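Local coordinates for protein cytosol aminopeptidase (Coxiella burnetii, PDB 3IJ3) that probably removes amino acids one by one from the N-terminus of peptides, as a metal-dependent aminopeptidase of the M17 family, at residues 99-102 and 103-106; 167-170 and 171-175; 210-213 and 214-218; 267-270 and 271-274; 283-286 and 287-291. One frame throughout, in Å; residues are numbered along the deposited sequence. Where two conformers were deposited one is given.

Contact 1: 99-102 and 103-106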
# COMPACT_ATOMS: atom_id res chain seq x y z
N TRP A 99 -25.12 -25.58 21.77
CA TRP A 99 -25.31 -24.66 20.64
C TRP A 99 -26.04 -25.26 19.45
O TRP A 99 -26.55 -24.50 18.64
CB TRP A 99 -24.01 -24.02 20.11
CG TRP A 99 -23.47 -22.84 20.85
CD1 TRP A 99 -22.25 -22.74 21.46
CD2 TRP A 99 -24.12 -21.57 21.06
NE1 TRP A 99 -22.09 -21.50 22.02
CE2 TRP A 99 -23.23 -20.76 21.80
CE3 TRP A 99 -25.37 -21.05 20.70
CZ2 TRP A 99 -23.53 -19.46 22.18
CZ3 TRP A 99 -25.68 -19.74 21.09
CH2 TRP A 99 -24.76 -18.96 21.82
N ASP A 100 -26.10 -26.59 19.29
CA ASP A 100 -26.85 -27.13 18.14
C ASP A 100 -28.31 -26.67 18.23
O ASP A 100 -28.98 -26.45 17.20
CB ASP A 100 -26.78 -28.65 18.06
CG ASP A 100 -25.37 -29.17 17.79
OD1 ASP A 100 -24.76 -28.72 16.79
OD2 ASP A 100 -24.90 -30.06 18.53
N PHE A 101 -28.81 -26.53 19.47
CA PHE A 101 -30.18 -26.06 19.70
C PHE A 101 -30.37 -24.62 19.20
O PHE A 101 -31.47 -24.21 18.87
CB PHE A 101 -30.59 -26.17 21.17
CG PHE A 101 -30.78 -27.59 21.63
CD1 PHE A 101 -32.04 -28.17 21.59
CD2 PHE A 101 -29.70 -28.34 22.07
CE1 PHE A 101 -32.21 -29.47 21.97
CE2 PHE A 101 -29.87 -29.65 22.46
CZ PHE A 101 -31.13 -30.21 22.42
N GLY A 102 -29.28 -23.86 19.15
CA GLY A 102 -29.36 -22.49 18.64
C GLY A 102 -29.82 -22.39 17.20
O GLY A 102 -30.37 -21.36 16.77
N GLY A 103 -29.59 -23.43 16.40
CA GLY A 103 -30.00 -23.40 15.00
C GLY A 103 -31.46 -23.75 14.73
O GLY A 103 -31.91 -23.64 13.60
N LEU A 104 -32.22 -24.11 15.77
CA LEU A 104 -33.59 -24.59 15.57
C LEU A 104 -34.60 -23.63 14.93
O LEU A 104 -35.35 -24.03 14.05
CB LEU A 104 -34.16 -25.17 16.87
CG LEU A 104 -33.60 -26.51 17.31
CD1 LEU A 104 -33.99 -26.76 18.76
CD2 LEU A 104 -34.08 -27.65 16.39
N SER A 105 -34.61 -22.37 15.36
CA SER A 105 -35.58 -21.43 14.80
C SER A 105 -35.48 -21.31 13.28
O SER A 105 -36.50 -21.11 12.61
CB SER A 105 -35.49 -20.05 15.45
OG SER A 105 -36.08 -20.11 16.73
N LYS A 106 -34.27 -21.44 12.75
CA LYS A 106 -34.08 -21.33 11.29
C LYS A 106 -34.48 -22.56 10.46
O LYS A 106 -34.63 -22.46 9.24
CB LYS A 106 -32.63 -20.96 10.96
CG LYS A 106 -32.25 -19.52 11.28
CD LYS A 106 -30.80 -19.27 10.86
CE LYS A 106 -30.35 -17.84 11.08
NZ LYS A 106 -31.05 -16.86 10.22
O HOH W 1 -33.16 -21.21 17.55
O HOH W 2 -31.75 -20.44 14.55
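F101 and L104, one short helical turn apart, meet through their side chains. Each turns CG away from its own carbonyl carbon (chi1 -70° in F101), which sends the two groups out in one direction, alongside each other. Their CD1 atoms come within 3.7 Å; the leucine methyl approaches the phenyl ring obliquely. The base of the leucine is packed as well, since L104 CB lies 3.5 Å from the carbonyl oxygen F101 O.

The backbone bonds beneath this pair run from residue i+3 to residue i, a tighter winding than that of an alpha helix. G102 N reaches W99 O at 2.9 Å, G103 N reaches D100 O at 3.2 Å, and L104 N reaches F101 O at 3.2 Å. In the last two bonds the donor stands about 60° out of the carbonyl plane.

Water reinforces the next step. G102 O is bonded to two water molecules, one of which accepts a hydrogen bond from S105 N at 2.9 Å, the other from K106 N at 3.3 Å. K106 N also makes a weak direct bond to G103 O, and the loop passes in this way into the weakly bonded helix 104-107.

D100 OD2 accepts a hydrogen bond from S93 N, and the W99 ring makes a cation-pi contact with R461. The apolar pair faces the inside of the N-terminal domain, where F101 and L104 both lie on L90 of strand 85-91, with P42 and I40 of strand 38-43 beside them and A129 and F133 of helix 123-135 covering them.

Contact 2: 167-170 and 171-175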
# COMPACT_ATOMS: atom_id res chain seq x y z
N LEU A 167 -31.51 -14.11 28.31
CA LEU A 167 -31.92 -13.82 26.95
C LEU A 167 -32.13 -12.33 26.75
O LEU A 167 -31.62 -11.75 25.78
CB LEU A 167 -33.20 -14.57 26.60
CG LEU A 167 -33.72 -14.30 25.18
CD1 LEU A 167 -33.52 -15.48 24.31
CD2 LEU A 167 -35.21 -13.99 25.23
N THR A 168 -32.86 -11.70 27.67
CA THR A 168 -33.13 -10.28 27.57
C THR A 168 -31.86 -9.45 27.67
O THR A 168 -31.70 -8.45 26.98
CB THR A 168 -34.19 -9.80 28.57
OG1 THR A 168 -33.74 -10.01 29.92
CG2 THR A 168 -35.55 -10.52 28.30
N THR A 169 -30.92 -9.90 28.50
CA THR A 169 -29.65 -9.18 28.66
C THR A 169 -28.79 -9.34 27.40
O THR A 169 -28.19 -8.38 26.93
CB THR A 169 -28.90 -9.71 29.89
OG1 THR A 169 -29.69 -9.44 31.08
CG2 THR A 169 -27.53 -9.06 30.01
N ILE A 170 -28.72 -10.55 26.85
CA ILE A 170 -27.93 -10.77 25.62
C ILE A 170 -28.57 -10.02 24.45
O ILE A 170 -27.84 -9.45 23.62
CB ILE A 170 -27.70 -12.26 25.33
CG1 ILE A 170 -26.83 -12.87 26.45
CG2 ILE A 170 -27.09 -12.46 23.91
CD1 ILE A 170 -26.81 -14.39 26.48
N TYR A 171 -29.90 -10.03 24.36
CA TYR A 171 -30.60 -9.26 23.34
C TYR A 171 -30.28 -7.76 23.43
O TYR A 171 -30.11 -7.07 22.40
CB TYR A 171 -32.10 -9.48 23.43
CG TYR A 171 -32.63 -10.70 22.66
CD1 TYR A 171 -31.91 -11.89 22.56
CD2 TYR A 171 -33.90 -10.66 22.11
CE1 TYR A 171 -32.45 -13.01 21.88
CE2 TYR A 171 -34.43 -11.76 21.45
CZ TYR A 171 -33.70 -12.92 21.33
OH TYR A 171 -34.30 -14.00 20.66
N LEU A 172 -30.21 -7.25 24.66
CA LEU A 172 -29.87 -5.85 24.88
C LEU A 172 -28.47 -5.56 24.33
O LEU A 172 -28.25 -4.57 23.63
CB LEU A 172 -29.94 -5.48 26.36
CG LEU A 172 -29.46 -4.09 26.75
CD1 LEU A 172 -30.34 -3.02 26.06
CD2 LEU A 172 -29.53 -3.95 28.30
N ILE A 173 -27.50 -6.41 24.68
CA ILE A 173 -26.11 -6.26 24.21
C ILE A 173 -26.06 -6.27 22.69
O ILE A 173 -25.43 -5.40 22.06
CB ILE A 173 -25.20 -7.35 24.82
CG1 ILE A 173 -25.05 -7.11 26.32
CG2 ILE A 173 -23.80 -7.35 24.17
CD1 ILE A 173 -24.38 -8.24 27.08
N ARG A 174 -26.72 -7.27 22.09
CA ARG A 174 -26.77 -7.38 20.64
C ARG A 174 -27.40 -6.15 20.02
O ARG A 174 -26.88 -5.63 19.04
CB ARG A 174 -27.52 -8.64 20.21
CG ARG A 174 -26.76 -9.93 20.47
CD ARG A 174 -27.64 -11.12 20.16
NE ARG A 174 -26.92 -12.39 20.21
CZ ARG A 174 -27.45 -13.56 19.86
NH1 ARG A 174 -28.72 -13.63 19.50
NH2 ARG A 174 -26.72 -14.67 19.92
N ASP A 175 -28.51 -5.68 20.59
CA ASP A 175 -29.22 -4.49 20.07
C ASP A 175 -28.35 -3.23 20.12
O ASP A 175 -28.28 -2.49 19.13
CB ASP A 175 -30.54 -4.21 20.84
CG ASP A 175 -31.68 -5.19 20.49
OD1 ASP A 175 -31.61 -5.93 19.49
OD2 ASP A 175 -32.70 -5.16 21.23
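L167 and Y171 stand one turn apart on the long helix 157-178, which probably corresponds to the helix joining the two domains in M17 leucine aminopeptidases. The pair illustrates how i to i+4 neighbours share one helical face.

Their side chains cross obliquely, with the leucine lying over one face of the phenol. L167 CG sits 4.1 Å from the centroid of the Y171 ring and 22° off its normal, a CH-pi contact displaced toward the rim. With CG anti to the backbone nitrogen (chi1 179°), the leucine branch stands out from the helix and the tyrosine ring leans back over it; L167 CD1 touches Y171 CE1 at 3.6 Å. The ring is also close to the main chain, as Y171 CD1 lies 3.2 Å from L167 O. The phenol's far end is fixed by a hydrogen bond from its hydroxyl to G134 O, and Y138 meets the ring edge-to-face, so both the tilt and the reach of Y171 are constrained.

I170 and R174 behave differently: they run alongside each other in one direction. The extended arginine passes its methylenes over I170 O, then presents a face of its guanidinium to the isoleucine's CG2 branch. That group is held by L135 O, by G460 O and by a salt bridge to E466, so a buried charge is met by several acceptors while a methyl covers one face.

Regular alpha-helical bonds set the spacing of both pairs. Y171 N reaches L167 O at 2.8 Å and R174 N reaches I170 O at 2.9 Å, and I170 CG2 rests 3.7 Å from R174 NE.

Contact 3: 210-213 and 214-218. With EDO (1,2-ethanediol), chain K.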
# COMPACT_ATOMS: atom_id res chain seq x y z
N LYS A 210 -18.29 20.95 30.76
CA LYS A 210 -17.21 21.54 31.53
C LYS A 210 -16.72 20.73 32.70
O LYS A 210 -15.53 20.73 32.99
CB LYS A 210 -17.56 22.97 31.98
CG LYS A 210 -17.76 23.95 30.81
CD LYS A 210 -16.47 24.10 29.98
CE LYS A 210 -16.69 24.84 28.66
NZ LYS A 210 -15.45 24.78 27.80
N ASP A 211 -17.61 20.01 33.37
CA ASP A 211 -17.14 19.23 34.50
C ASP A 211 -16.30 18.06 33.97
O ASP A 211 -15.33 17.67 34.59
CB ASP A 211 -18.29 18.72 35.40
CG ASP A 211 -17.83 18.47 36.82
OD1 ASP A 211 -17.13 19.37 37.38
OD2 ASP A 211 -18.18 17.43 37.39
N LEU A 212 -16.68 17.50 32.82
CA LEU A 212 -15.93 16.41 32.23
C LEU A 212 -14.53 16.94 31.80
O LEU A 212 -13.50 16.34 32.05
CB LEU A 212 -16.64 15.87 31.00
CG LEU A 212 -15.99 14.60 30.44
CD1 LEU A 212 -16.48 13.35 31.28
CD2 LEU A 212 -16.28 14.45 28.97
N GLU A 213 -14.54 18.08 31.16
CA GLU A 213 -13.30 18.69 30.68
C GLU A 213 -12.30 18.87 31.82
O GLU A 213 -11.10 18.60 31.67
CB GLU A 213 -13.67 20.01 29.99
CG GLU A 213 -12.56 20.66 29.27
CD GLU A 213 -13.00 21.91 28.53
OE1 GLU A 213 -14.22 22.17 28.36
OE2 GLU A 213 -12.10 22.60 28.08
N THR A 214 -12.79 19.27 32.99
CA THR A 214 -11.94 19.47 34.16
C THR A 214 -11.57 18.21 34.92
O THR A 214 -10.40 18.00 35.26
CB THR A 214 -12.63 20.43 35.18
OG1 THR A 214 -12.74 21.71 34.59
CG2 THR A 214 -11.85 20.53 36.49
N GLU A 215 -12.56 17.36 35.18
CA GLU A 215 -12.39 16.21 36.03
C GLU A 215 -11.90 14.93 35.31
O GLU A 215 -11.27 14.10 35.94
CB GLU A 215 -13.69 15.93 36.78
CG GLU A 215 -14.15 17.09 37.71
CD GLU A 215 -13.31 17.22 38.95
OE1 GLU A 215 -12.60 16.25 39.31
OE2 GLU A 215 -13.41 18.29 39.58
N PHE A 216 -12.28 14.77 34.05
CA PHE A 216 -11.91 13.60 33.23
C PHE A 216 -11.32 14.10 31.91
O PHE A 216 -11.87 13.82 30.83
CB PHE A 216 -13.16 12.75 33.00
CG PHE A 216 -13.73 12.21 34.27
CD1 PHE A 216 -13.32 10.99 34.76
CD2 PHE A 216 -14.63 12.96 35.02
CE1 PHE A 216 -13.83 10.49 35.95
CE2 PHE A 216 -15.10 12.49 36.23
CZ PHE A 216 -14.71 11.27 36.69
N PRO A 217 -10.18 14.80 31.97
CA PRO A 217 -9.60 15.38 30.76
C PRO A 217 -9.27 14.41 29.62
O PRO A 217 -9.30 14.83 28.45
CB PRO A 217 -8.34 16.09 31.27
CG PRO A 217 -7.96 15.34 32.52
CD PRO A 217 -9.30 15.00 33.14
N ALA A 218 -8.97 13.16 29.93
CA ALA A 218 -8.60 12.20 28.90
C ALA A 218 -9.82 11.76 28.12
O ALA A 218 -9.76 11.56 26.89
CB ALA A 218 -7.81 11.00 29.52
C1 EDO K . -6.23 16.03 36.28
O1 EDO K . -5.16 16.89 35.88
C2 EDO K . -7.30 16.81 37.03
O2 EDO K . -8.49 16.01 37.09
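L212 and F216 form the close-packed side of this turn at the end of helix 209-215. Their side chains cross at about a right angle, and L212 CD1 rests 3.8 Å from F216 CB while meeting the ring obliquely. A chi1 of -172° sends L212 CG away from its backbone N and swings the leucine branch toward the phenylalanine. The same two residues close the helix: F216 N donates to L212 O at 2.8 Å, and the following P217 has no N-H to continue the series.

The opposite character prevails on the solvent side. D211 and E215 bring like charges near each other, with D211 OD1 4.5 Å from E215 OE2, and the repulsion is probably eased by the salt bridge of E215 to R321. K210 NZ binds E213 OE1 at 2.9 Å from the syn side of the carboxylate. T214 OG1 adds only a weak bond to K210 O, which already accepts T214 N, and a bound ethanediol makes another weak bond to T214 O.

F216 is both the residue at which one helix ends and the N-cap position of helix 217-223. L212 and F216 pack on I207 of strand 203-208 and L232 of strand 231-237, and F216 also meets D341 and E345 of helix 335-347.

Contact 4: 267-270 and 271-274. With LI (lithium ion), chain C.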
# COMPACT_ATOMS: atom_id res chain seq x y z
N MET A 267 -12.73 0.47 9.28
CA MET A 267 -13.75 1.33 9.88
C MET A 267 -15.17 0.76 9.74
O MET A 267 -16.10 1.16 10.45
CB MET A 267 -13.65 2.71 9.20
CG MET A 267 -14.06 3.85 10.08
SD MET A 267 -14.24 5.44 9.22
CE MET A 267 -12.57 5.87 8.67
N LEU A 268 -15.34 -0.21 8.86
CA LEU A 268 -16.67 -0.71 8.54
C LEU A 268 -17.50 -1.17 9.71
O LEU A 268 -18.72 -0.95 9.73
CB LEU A 268 -16.55 -1.83 7.49
CG LEU A 268 -17.84 -2.37 6.92
CD1 LEU A 268 -18.66 -1.27 6.29
CD2 LEU A 268 -17.51 -3.49 5.92
N LEU A 269 -16.89 -1.87 10.67
CA LEU A 269 -17.66 -2.39 11.83
C LEU A 269 -17.57 -1.52 13.07
O LEU A 269 -18.06 -1.92 14.13
CB LEU A 269 -17.13 -3.78 12.22
CG LEU A 269 -17.20 -4.87 11.14
CD1 LEU A 269 -16.79 -6.20 11.75
CD2 LEU A 269 -18.59 -4.98 10.54
N MET A 270 -17.05 -0.30 12.93
CA MET A 270 -16.74 0.51 14.10
C MET A 270 -17.89 1.04 14.95
O MET A 270 -17.65 1.61 16.00
CB MET A 270 -15.70 1.55 13.78
CG MET A 270 -14.34 0.97 13.52
SD MET A 270 -13.63 0.01 14.92
CE MET A 270 -14.05 -1.68 14.44
N LYS A 271 -19.12 0.84 14.51
CA LYS A 271 -20.28 1.09 15.38
C LYS A 271 -20.15 0.15 16.60
O LYS A 271 -20.75 0.38 17.64
CB LYS A 271 -21.61 0.84 14.66
CG LYS A 271 -21.90 -0.61 14.30
CD LYS A 271 -23.21 -0.73 13.53
CE LYS A 271 -23.54 -2.17 13.24
NZ LYS A 271 -24.85 -2.43 12.55
N LYS A 272 -19.35 -0.93 16.48
CA LYS A 272 -19.22 -1.89 17.59
C LYS A 272 -18.18 -1.52 18.60
O LYS A 272 -18.00 -2.27 19.58
CB LYS A 272 -18.90 -3.32 17.09
CG LYS A 272 -17.43 -3.60 16.74
CD LYS A 272 -17.27 -5.03 16.26
CE LYS A 272 -15.85 -5.36 15.81
NZ LYS A 272 -14.89 -5.29 16.96
N ASP A 273 -17.50 -0.39 18.43
CA ASP A 273 -16.43 -0.05 19.38
C ASP A 273 -16.93 0.41 20.77
O ASP A 273 -16.14 0.80 21.65
CB ASP A 273 -15.42 0.92 18.77
CG ASP A 273 -13.99 0.61 19.23
OD1 ASP A 273 -13.68 -0.58 19.49
OD2 ASP A 273 -13.19 1.54 19.33
N MET A 274 -18.24 0.35 20.96
CA MET A 274 -18.87 0.56 22.26
C MET A 274 -19.34 -0.78 22.85
O MET A 274 -20.09 -0.82 23.83
CB MET A 274 -20.04 1.56 22.20
CG MET A 274 -21.00 1.44 21.08
SD MET A 274 -21.77 -0.17 20.84
CE MET A 274 -22.84 -0.21 22.28
LI LI C . -11.42 2.23 19.29
O HOH W 3 -20.09 0.57 11.66
O HOH W 4 -9.68 1.51 18.94
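K272 lays its aliphatic chain over the L269 carbonyl, with K272 CG only 3.2 Å from L269 O. Its CG stands between the backbone nitrogen and the carbonyl carbon, the crowded position (chi1 81°), which folds the chain back across the turn until K272 CE lies 4.1 Å from L269 CB. A bend at the last torsion then carries the ammonium to F451, whose carbonyl oxygen accepts a hydrogen bond and whose ring receives a cation-pi contact. K271 begins from the same kind of torsion but stays extended and delivers its NZ to N178 O.

The main chain is wound tightly under these groups. A type I turn from M267 to M270 is closed by M270 N and M267 O at 3.0 Å. Farther on, D273 N donates to M270 O at 3.2 Å, nearly straight at the hydrogen yet from 68° above the carbonyl plane. One water donates to L268 O at 2.8 Å and accepts a hydrogen bond from K271 N at 3.0 Å.

This winding brings D273 to the metal. Its two carboxylate oxygens divide the work: D273 OD2 binds the lithium ion at 1.9 Å, whereas OD1 takes a salt bridge from K250 and a hydrogen bond from T359, which restrict the rotation of the group. D255, E334 and a water at 1.9 Å from the lithium complete the coordination. Aspartates, a glutamate and a lysine gathered round metal in this way are typical of the M17 aminopeptidase active site, where lithium here probably occupies a position used by a catalytic metal such as manganese.

Contact 5: 283-286 and 287-291. With SO4 (sulfate ion), chain H.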
# COMPACT_ATOMS: atom_id res chain seq x y z
N LEU A 283 -23.73 -7.00 32.11
CA LEU A 283 -23.29 -7.66 33.34
C LEU A 283 -23.93 -6.96 34.57
O LEU A 283 -24.43 -7.62 35.48
CB LEU A 283 -21.77 -7.70 33.45
CG LEU A 283 -21.26 -8.44 34.66
CD1 LEU A 283 -21.79 -9.91 34.70
CD2 LEU A 283 -19.75 -8.38 34.66
N ALA A 284 -23.93 -5.62 34.58
CA ALA A 284 -24.60 -4.86 35.63
C ALA A 284 -26.07 -5.29 35.74
O ALA A 284 -26.60 -5.48 36.84
CB ALA A 284 -24.52 -3.35 35.33
N ARG A 285 -26.75 -5.37 34.60
CA ARG A 285 -28.15 -5.79 34.59
C ARG A 285 -28.36 -7.17 35.21
O ARG A 285 -29.30 -7.35 36.00
CB ARG A 285 -28.71 -5.69 33.17
CG ARG A 285 -30.20 -6.01 33.11
CD ARG A 285 -30.75 -5.66 31.75
NE ARG A 285 -32.20 -5.83 31.75
CZ ARG A 285 -32.84 -6.95 31.39
NH1 ARG A 285 -32.18 -8.01 30.97
NH2 ARG A 285 -34.16 -6.98 31.46
N MET A 286 -27.49 -8.14 34.90
CA MET A 286 -27.62 -9.48 35.50
C MET A 286 -27.42 -9.44 37.01
O MET A 286 -28.14 -10.10 37.77
CB MET A 286 -26.67 -10.49 34.83
CG MET A 286 -27.06 -10.87 33.43
SD MET A 286 -28.60 -11.78 33.39
CE MET A 286 -28.29 -12.98 34.64
N ILE A 287 -26.45 -8.65 37.45
CA ILE A 287 -26.17 -8.50 38.87
C ILE A 287 -27.42 -7.97 39.60
O ILE A 287 -27.79 -8.49 40.65
CB ILE A 287 -24.98 -7.56 39.08
CG1 ILE A 287 -23.67 -8.25 38.66
CG2 ILE A 287 -24.88 -7.11 40.54
CD1 ILE A 287 -22.46 -7.28 38.62
N MET A 288 -28.09 -7.00 38.99
CA MET A 288 -29.29 -6.40 39.58
C MET A 288 -30.52 -7.31 39.50
O MET A 288 -31.30 -7.44 40.46
CB MET A 288 -29.55 -5.00 38.97
CG MET A 288 -28.43 -3.98 39.34
SD MET A 288 -28.69 -2.28 38.73
CE MET A 288 -28.40 -2.44 36.94
N LEU A 289 -30.68 -7.98 38.36
CA LEU A 289 -31.78 -8.94 38.18
C LEU A 289 -31.72 -10.08 39.18
O LEU A 289 -32.75 -10.55 39.66
CB LEU A 289 -31.76 -9.53 36.76
CG LEU A 289 -32.33 -8.67 35.63
CD1 LEU A 289 -31.96 -9.22 34.27
CD2 LEU A 289 -33.86 -8.57 35.80
N GLN A 290 -30.52 -10.54 39.46
CA GLN A 290 -30.29 -11.66 40.37
C GLN A 290 -29.98 -11.23 41.80
O GLN A 290 -29.73 -12.07 42.68
CB GLN A 290 -29.15 -12.50 39.81
CG GLN A 290 -29.48 -13.17 38.49
CD GLN A 290 -30.31 -14.43 38.67
OE1 GLN A 290 -30.07 -15.22 39.58
NE2 GLN A 290 -31.29 -14.64 37.78
N GLN A 291 -30.04 -9.93 42.03
CA GLN A 291 -29.81 -9.34 43.34
C GLN A 291 -28.57 -9.86 44.05
O GLN A 291 -28.64 -10.27 45.20
CB GLN A 291 -31.08 -9.46 44.22
CG GLN A 291 -32.28 -8.69 43.60
CD GLN A 291 -33.52 -8.63 44.46
OE1 GLN A 291 -33.61 -9.26 45.50
NE2 GLN A 291 -34.49 -7.85 44.01
S SO4 H . -33.09 -17.72 39.52
O1 SO4 H . -34.22 -18.62 39.24
O2 SO4 H . -33.46 -16.79 40.58
O3 SO4 H . -31.95 -18.51 39.98
O4 SO4 H . -32.74 -16.98 38.32
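L289 places its CD1 methyl over one face of the R285 guanidinium, and the two side chains cross one turn apart on helix 275-289. The methyl is offset toward the rim of the flat group, 3.5 Å from R285 NH1, and it also touches R285 CG at 3.8 Å. Trans at chi1 (-175°) and extended as far as NE, the arginine stands out from the helix, and L289 reaches back to lay CD1 against it.

On the adjoining flank, M286 CE meets Q290 CG at 4.0 Å. The methionine is bent at both its second and third torsions, which brings its methyl round to the glutamine. On the inner side, A284 CB approaches M288 CE, and L283 CG approaches I287 CD1, each at 4.3 Å. A284 and M288 lie on L296 of strand 295-305, L283 on V473 and I287 on L477 of helix 470-481.

Regular i to i+4 backbone bonds hold these spacings up to the C-terminus of the helix, where Q291 takes a positive phi and forms a Schellman motif. Beyond the first shell, the hydroxyls of T168 and T169 both bind R285 NH1, while E199 forms a weak, long ion pair with NH2. Q290 NE2 donates to D165 and, at 2.8 Å, to O4 of a sulfate probably from the crystallisation liquor.

The chemistry is divided accordingly: NH1 is satisfied by two hydroxyls while a methyl covers one face. At the helix end, K161 binds L289 O and R482 binds Q290 O, two cations that would probably interact favourably with the negative end of the helix dipole.

How the contacts relate
The contacts follow one another along the chain without nesting. Contact 1 belongs to the N-terminal domain, its centre about 17 Å from that of contact 2. Helix 123-135 packs against both, a bridge from that domain to helix 157-178. Contacts 2 and 5 touch directly, their centres about 13 Å apart, where helices 157-178 and 275-289 lie against each other through T168, T169 and R285. Contact 4 carries the metal ligand, and this metal-binding loop runs straight into helix 275-289, whose far end carries contact 5, although their centres are about 26 Å apart. Contact 3 is outlying, about 47 Å from contact 1 between centres, at the far side of the catalytic domain.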